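PDB 4WT7: ABC transporter substrate binding protein (Ribose), which probably delivers a sugar or sugar alcohol to an ABC transporter as its solute-binding protein, and holds D-allitol between its two lobes in this crystal. Local coordinates for residues 35-40 with 49-54; 53-58 with 65-70; 201-206 with 237-242. All blocks are in the same frame, centred on the assembly; numbering follows the deposited sequence.

Contact 1: 35-40 with 49-54; sequences IGISTA and QAYNAQ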
# COMPACT_ATOMS: atom_id res chain seq x y z
N ILE A 35 16.95 -12.12 -12.31
CA ILE A 35 15.94 -11.09 -12.07
C ILE A 35 16.27 -10.23 -10.85
O ILE A 35 16.38 -10.76 -9.73
CB ILE A 35 14.52 -11.73 -11.86
CG1 ILE A 35 14.17 -12.67 -13.02
CG2 ILE A 35 13.47 -10.64 -11.70
CD1 ILE A 35 14.47 -12.13 -14.40
N GLY A 36 16.46 -8.93 -11.07
CA GLY A 36 16.71 -7.98 -10.00
C GLY A 36 15.40 -7.73 -9.26
O GLY A 36 14.40 -7.41 -9.89
N ILE A 37 15.40 -7.87 -7.94
CA ILE A 37 14.18 -7.58 -7.18
C ILE A 37 14.48 -6.55 -6.12
O ILE A 37 15.17 -6.86 -5.16
CB ILE A 37 13.65 -8.85 -6.48
CG1 ILE A 37 13.26 -9.90 -7.52
CG2 ILE A 37 12.42 -8.55 -5.59
CD1 ILE A 37 13.05 -11.23 -6.90
N SER A 38 13.95 -5.35 -6.28
CA SER A 38 14.27 -4.20 -5.41
C SER A 38 13.02 -3.69 -4.71
O SER A 38 12.04 -3.35 -5.37
CB SER A 38 14.87 -3.05 -6.24
OG SER A 38 15.05 -1.85 -5.47
N THR A 39 13.05 -3.61 -3.37
CA THR A 39 11.92 -3.09 -2.61
C THR A 39 12.36 -1.87 -1.79
O THR A 39 13.49 -1.82 -1.33
CB THR A 39 11.33 -4.16 -1.67
OG1 THR A 39 10.17 -3.64 -1.02
CG2 THR A 39 12.29 -4.61 -0.62
N ALA A 40 11.47 -0.89 -1.63
CA ALA A 40 11.77 0.25 -0.76
C ALA A 40 12.01 -0.24 0.69
O ALA A 40 12.84 0.31 1.40
CB ALA A 40 10.65 1.26 -0.80
N GLN A 49 5.42 -9.40 2.41
CA GLN A 49 4.70 -10.40 1.61
C GLN A 49 4.98 -10.34 0.09
O GLN A 49 5.25 -11.35 -0.57
CB GLN A 49 3.22 -10.21 1.83
CG GLN A 49 2.75 -10.56 3.22
CD GLN A 49 2.63 -12.06 3.39
OE1 GLN A 49 1.89 -12.74 2.65
NE2 GLN A 49 3.41 -12.60 4.30
N ALA A 50 4.88 -9.15 -0.46
CA ALA A 50 5.12 -8.90 -1.88
C ALA A 50 6.58 -9.19 -2.27
O ALA A 50 6.87 -9.79 -3.28
CB ALA A 50 4.76 -7.41 -2.19
N TYR A 51 7.51 -8.73 -1.45
CA TYR A 51 8.92 -9.00 -1.64
C TYR A 51 9.22 -10.49 -1.59
O TYR A 51 9.75 -11.04 -2.56
CB TYR A 51 9.73 -8.22 -0.60
CG TYR A 51 11.26 -8.26 -0.70
CD1 TYR A 51 11.93 -7.71 -1.79
CD2 TYR A 51 12.02 -8.82 0.33
CE1 TYR A 51 13.31 -7.72 -1.87
CE2 TYR A 51 13.39 -8.84 0.27
CZ TYR A 51 14.03 -8.28 -0.83
OH TYR A 51 15.40 -8.28 -0.90
N ASN A 52 8.87 -11.17 -0.50
CA ASN A 52 9.14 -12.61 -0.42
C ASN A 52 8.52 -13.46 -1.56
O ASN A 52 9.15 -14.39 -2.08
CB ASN A 52 8.71 -13.16 0.95
CG ASN A 52 9.68 -12.76 2.04
OD1 ASN A 52 10.77 -12.27 1.75
ND2 ASN A 52 9.30 -12.95 3.30
N ALA A 53 7.30 -13.12 -1.95
CA ALA A 53 6.60 -13.89 -2.96
C ALA A 53 7.24 -13.70 -4.32
O ALA A 53 7.13 -14.57 -5.17
CB ALA A 53 5.14 -13.47 -3.02
N GLN A 54 7.88 -12.56 -4.56
CA GLN A 54 8.59 -12.38 -5.82
C GLN A 54 9.83 -13.29 -5.83
O GLN A 54 10.11 -14.00 -6.80
CB GLN A 54 9.08 -10.93 -5.97
CG GLN A 54 8.07 -9.94 -6.41
CD GLN A 54 8.63 -8.53 -6.39
OE1 GLN A 54 9.25 -8.09 -7.35
NE2 GLN A 54 8.44 -7.83 -5.26

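Contact 2: 53-58 with 65-70; sequences AQIAEV and PLAVDA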
# COMPACT_ATOMS: atom_id res chain seq x y z
N ALA A 53 7.30 -13.12 -1.95
CA ALA A 53 6.60 -13.89 -2.96
C ALA A 53 7.24 -13.70 -4.32
O ALA A 53 7.13 -14.57 -5.17
CB ALA A 53 5.14 -13.47 -3.02
N GLN A 54 7.88 -12.56 -4.56
CA GLN A 54 8.59 -12.38 -5.82
C GLN A 54 9.83 -13.29 -5.83
O GLN A 54 10.11 -14.00 -6.80
CB GLN A 54 9.08 -10.93 -5.97
CG GLN A 54 8.07 -9.94 -6.41
CD GLN A 54 8.63 -8.53 -6.39
OE1 GLN A 54 9.25 -8.09 -7.35
NE2 GLN A 54 8.44 -7.83 -5.26
N ILE A 55 10.56 -13.28 -4.73
CA ILE A 55 11.77 -14.05 -4.63
C ILE A 55 11.40 -15.52 -4.82
O ILE A 55 12.00 -16.22 -5.62
CB ILE A 55 12.40 -13.81 -3.26
CG1 ILE A 55 12.98 -12.39 -3.22
CG2 ILE A 55 13.43 -14.86 -2.94
CD1 ILE A 55 13.49 -11.95 -1.84
N ALA A 56 10.39 -15.96 -4.07
CA ALA A 56 9.90 -17.33 -4.16
C ALA A 56 9.57 -17.68 -5.60
O ALA A 56 9.97 -18.73 -6.09
CB ALA A 56 8.66 -17.51 -3.27
N GLU A 57 8.82 -16.81 -6.26
CA GLU A 57 8.32 -17.10 -7.60
C GLU A 57 9.46 -17.15 -8.62
O GLU A 57 9.44 -17.96 -9.54
CB GLU A 57 7.26 -16.09 -8.02
CG GLU A 57 6.52 -16.46 -9.31
CD GLU A 57 5.73 -17.77 -9.25
OE1 GLU A 57 5.83 -18.53 -8.25
OE2 GLU A 57 5.01 -18.04 -10.22
N VAL A 58 10.45 -16.28 -8.48
CA VAL A 58 11.54 -16.32 -9.43
C VAL A 58 12.24 -17.66 -9.28
O VAL A 58 12.56 -18.32 -10.28
CB VAL A 58 12.55 -15.17 -9.25
CG1 VAL A 58 13.83 -15.46 -10.01
CG2 VAL A 58 11.97 -13.86 -9.69
N PRO A 65 17.22 -14.89 -8.45
CA PRO A 65 16.88 -13.53 -7.99
C PRO A 65 18.08 -12.79 -7.42
O PRO A 65 18.93 -13.36 -6.75
CB PRO A 65 15.85 -13.77 -6.88
CG PRO A 65 16.08 -15.16 -6.41
CD PRO A 65 16.65 -15.94 -7.59
N LEU A 66 18.15 -11.50 -7.71
CA LEU A 66 19.11 -10.62 -7.08
C LEU A 66 18.27 -9.67 -6.26
O LEU A 66 17.79 -8.66 -6.77
CB LEU A 66 19.92 -9.83 -8.11
CG LEU A 66 20.96 -10.55 -8.96
CD1 LEU A 66 20.37 -11.33 -10.13
CD2 LEU A 66 22.00 -9.53 -9.46
N ALA A 67 18.09 -10.00 -4.98
CA ALA A 67 17.08 -9.32 -4.17
C ALA A 67 17.73 -8.36 -3.18
O ALA A 67 18.58 -8.75 -2.38
CB ALA A 67 16.20 -10.32 -3.46
N VAL A 68 17.28 -7.12 -3.26
CA VAL A 68 17.85 -6.00 -2.54
C VAL A 68 16.70 -5.25 -1.84
O VAL A 68 15.63 -4.95 -2.44
CB VAL A 68 18.71 -5.08 -3.47
CG1 VAL A 68 20.03 -5.72 -3.79
CG2 VAL A 68 17.97 -4.73 -4.76
N ASP A 69 16.88 -5.05 -0.53
CA ASP A 69 15.98 -4.33 0.34
C ASP A 69 16.57 -2.97 0.77
O ASP A 69 17.64 -2.90 1.36
CB ASP A 69 15.77 -5.21 1.56
CG ASP A 69 14.78 -4.62 2.59
OD1 ASP A 69 14.28 -3.49 2.42
OD2 ASP A 69 14.52 -5.31 3.59
N ALA A 70 15.84 -1.90 0.53
CA ALA A 70 16.39 -0.59 0.86
C ALA A 70 16.27 -0.21 2.35
O ALA A 70 16.81 0.81 2.76
CB ALA A 70 15.77 0.45 0.00

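Contact 3: 201-206 with 237-242; sequences DAFAQV and LAAAGR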
# COMPACT_ATOMS: atom_id res chain seq x y z
N ASP A 201 4.31 6.31 16.38
CA ASP A 201 4.14 7.67 15.88
C ASP A 201 2.67 8.02 15.63
O ASP A 201 2.24 9.14 15.93
CB ASP A 201 4.89 7.85 14.56
CG ASP A 201 4.67 9.23 13.97
OD1 ASP A 201 5.38 10.16 14.41
OD2 ASP A 201 3.75 9.39 13.13
N ALA A 202 1.93 7.09 15.03
CA ALA A 202 0.54 7.33 14.71
C ALA A 202 -0.26 7.45 16.03
O ALA A 202 -1.11 8.34 16.20
CB ALA A 202 -0.01 6.19 13.82
N PHE A 203 0.05 6.56 16.96
CA PHE A 203 -0.51 6.64 18.31
C PHE A 203 -0.32 8.04 18.96
O PHE A 203 -1.26 8.64 19.49
CB PHE A 203 0.17 5.58 19.16
CG PHE A 203 -0.42 5.43 20.52
CD1 PHE A 203 -0.03 6.28 21.54
CD2 PHE A 203 -1.35 4.47 20.76
CE1 PHE A 203 -0.58 6.14 22.79
CE2 PHE A 203 -1.91 4.32 22.00
CZ PHE A 203 -1.53 5.15 23.02
N ALA A 204 0.91 8.55 18.90
CA ALA A 204 1.26 9.85 19.50
C ALA A 204 0.53 11.01 18.80
O ALA A 204 -0.00 11.90 19.45
CB ALA A 204 2.80 10.05 19.44
N GLN A 205 0.51 10.98 17.47
CA GLN A 205 -0.15 12.04 16.71
C GLN A 205 -1.66 12.09 16.97
O GLN A 205 -2.24 13.17 17.19
CB GLN A 205 0.13 11.86 15.21
CG GLN A 205 1.57 12.13 14.83
CD GLN A 205 1.68 12.53 13.37
OE1 GLN A 205 1.18 13.59 12.99
NE2 GLN A 205 2.28 11.68 12.56
N VAL A 206 -2.29 10.92 16.95
CA VAL A 206 -3.70 10.85 17.25
C VAL A 206 -3.92 11.26 18.71
O VAL A 206 -4.82 12.06 19.00
CB VAL A 206 -4.29 9.45 16.98
CG1 VAL A 206 -5.74 9.37 17.44
CG2 VAL A 206 -4.19 9.12 15.52
N LEU A 237 -7.25 5.70 20.20
CA LEU A 237 -8.65 5.92 20.54
C LEU A 237 -9.05 5.14 21.81
O LEU A 237 -9.73 5.68 22.70
CB LEU A 237 -9.57 5.52 19.40
CG LEU A 237 -9.41 6.33 18.11
CD1 LEU A 237 -10.27 5.73 17.05
CD2 LEU A 237 -9.73 7.82 18.31
N ALA A 238 -8.62 3.88 21.89
CA ALA A 238 -9.00 3.06 23.04
C ALA A 238 -8.36 3.62 24.31
O ALA A 238 -9.03 3.86 25.32
CB ALA A 238 -8.58 1.61 22.82
N ALA A 239 -7.05 3.86 24.24
CA ALA A 239 -6.30 4.46 25.35
C ALA A 239 -6.94 5.77 25.85
O ALA A 239 -7.00 6.01 27.06
CB ALA A 239 -4.82 4.71 24.92
N ALA A 240 -7.41 6.60 24.93
CA ALA A 240 -7.96 7.90 25.28
C ALA A 240 -9.45 7.91 25.71
O ALA A 240 -9.96 8.96 26.09
CB ALA A 240 -7.75 8.88 24.11
N GLY A 241 -10.14 6.77 25.64
CA GLY A 241 -11.58 6.74 25.86
C GLY A 241 -12.43 7.44 24.80
O GLY A 241 -13.49 8.01 25.12
N ARG A 242 -11.98 7.40 23.55
CA ARG A 242 -12.65 8.09 22.44
C ARG A 242 -12.99 7.13 21.31
O ARG A 242 -12.56 7.34 20.15
CB ARG A 242 -11.76 9.22 21.88
CG ARG A 242 -11.45 10.33 22.90
CD ARG A 242 -12.64 11.23 23.16
NE ARG A 242 -13.07 11.96 21.97
CZ ARG A 242 -12.46 13.04 21.46
NH1 ARG A 242 -11.39 13.55 22.05
NH2 ARG A 242 -12.92 13.65 20.38

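Contact 1: 35-40 with 49-54
Thr39 and Tyr51 meet where strand 34-39 packs against helix 45-60, the first strand-to-helix step of the beta-alpha-beta unit that opens this periplasmic binding protein fold. Strand 35-39 and helix 49-54 are nearly antiparallel, at 171°, with their axes 9.4 Å apart. The side chain of Tyr51 leaves the helix with CG anti to the backbone N (chi1 -175°) and crosses that of Thr39 at about a right angle. From CB the chain carries CG to 3.8 Å from Thr39 CG2, and CD1 meets this methyl most closely, 3.3 Å from Thr39 CG2. CE1 touches the same methyl and also Ile37 CG2, with Ile37 O near the ring plane at the edge. CZ is farther from the threonine methyl, and OH passes on toward strand 64-69. The methyl thus sits over one ring face in a CH-pi contact, 3.7 Å from the centroid of the Tyr51 ring, while Thr39 OG1 hydrogen-bonds Gly41 O. At Gln54, one turn beyond Tyr51, the side chain of Ile37 passes in the opposite direction, its CG2 3.7 Å from Gln54 OE1. That amide is anchored within the helix: Gln54 NE2 gives a 3.2 Å bond to Ala50 O, reaching it from above the carbonyl plane, on the face opposite Gln54 N.

Contact 2: 53-58 with 65-70
Helix 53-58 and strand 65-69 run almost antiparallel, their directions 168° apart and their axes 9.0 Å from each other at closest approach. Their backbones come nearest at Ile55 and Pro65, whose CA atoms are 6.1 Å apart. This is the return half of a beta-alpha-beta crossover: helix 45-60 ends, the chain turns, and strand 64-69 comes back along the helix as an outermost strand of the parallel sheet, hydrogen-bonded to strand 34-39. Pro65 and Ala67, two residues apart on the strand, both direct CB toward the helix, whereas Leu66 points to the other side of the sheet. Val58 slides past Pro65 in the opposite direction. Its CG1, anti to the backbone N (chi1 165°), lies 3.7 Å from Pro65 CD and almost as near Pro65 N, so the methyl rests against the N-CD edge of the pyrrolidine ring. Ile55, described here in one of its two modelled conformers, reaches further along the strand. Its extended CG1-CD1 arm ends at Ala67, with Ile55 CD1 3.6 Å from Ala67 CB; Ile55 CG2 touches Pro65 CG more loosely, at 4.4 Å. Ile283 of helix 275-290 also packs on Val58. The side chains meet through aliphatic carbons, without hydrogen bonds between the two segments, so shape and burial, rather than directional bonds, seat the helix on this border strand.

Contact 3: 201-206 with 237-242
The phenyl ring of Phe203 meets Ala239 obliquely: the methyl comes to one end of the ring, with Phe203 CZ 3.8 Å from Ala239 CB and CE2 slightly farther off. Gln235 and Ala236 of the same partner helix also touch the Phe203 side chain. The contact joins helices 198-212 and 227-240, which precede and follow strand 221-224 in the chain and pack side by side in the second lobe of the periplasmic binding protein fold. Phe203 carries CG anti to its backbone N (chi1 -173°), which brings the ring to the neighbouring helix although its CB points across rather than at the partner. Deeper in, Val206 CG1 and Leu237 CD2 meet loosely at 4.4 Å. Val206 also packs on Phe158 of strand 153-158, tying this inner end to the sheet. Helix 227-240 finishes here in a Schellman motif, with Gly241 at positive phi; Gly241 N bonds Ala238 O, and Arg242 N bonds Leu237 O. Arg242 then turns its guanidinium to Glu244 and Tyr213 O. On helix 198-212 the Gln205 amide, which also bonds Arg192 O, spans one turn: its NE2 meets Asp201 OD2 on the syn side at 2.8 Å, with an N-H...O angle of 162°.

In the fold
Contacts 1 and 2 are two halves of one unit: both use helix 45-60, share Ala53 and Gln54, and have centres 4 Å apart. Their strands are sheet neighbours, joined by probable hydrogen bonds between Ile37 N and Leu66 O and between Leu66 N and Ile35 O. Contact 1 is the more buried and combines an aromatic CH-pi contact with amide packing; contact 2, at the sheet border, is partly buried and mainly aliphatic. Contact 3 belongs to the other lobe, its centre about 33 Å from that of contact 1. It joins two helices near the surface by sparser carbon contacts, with Arg242, just after helix 227-240, reaching Tyr213 O beyond the end of helix 198-212.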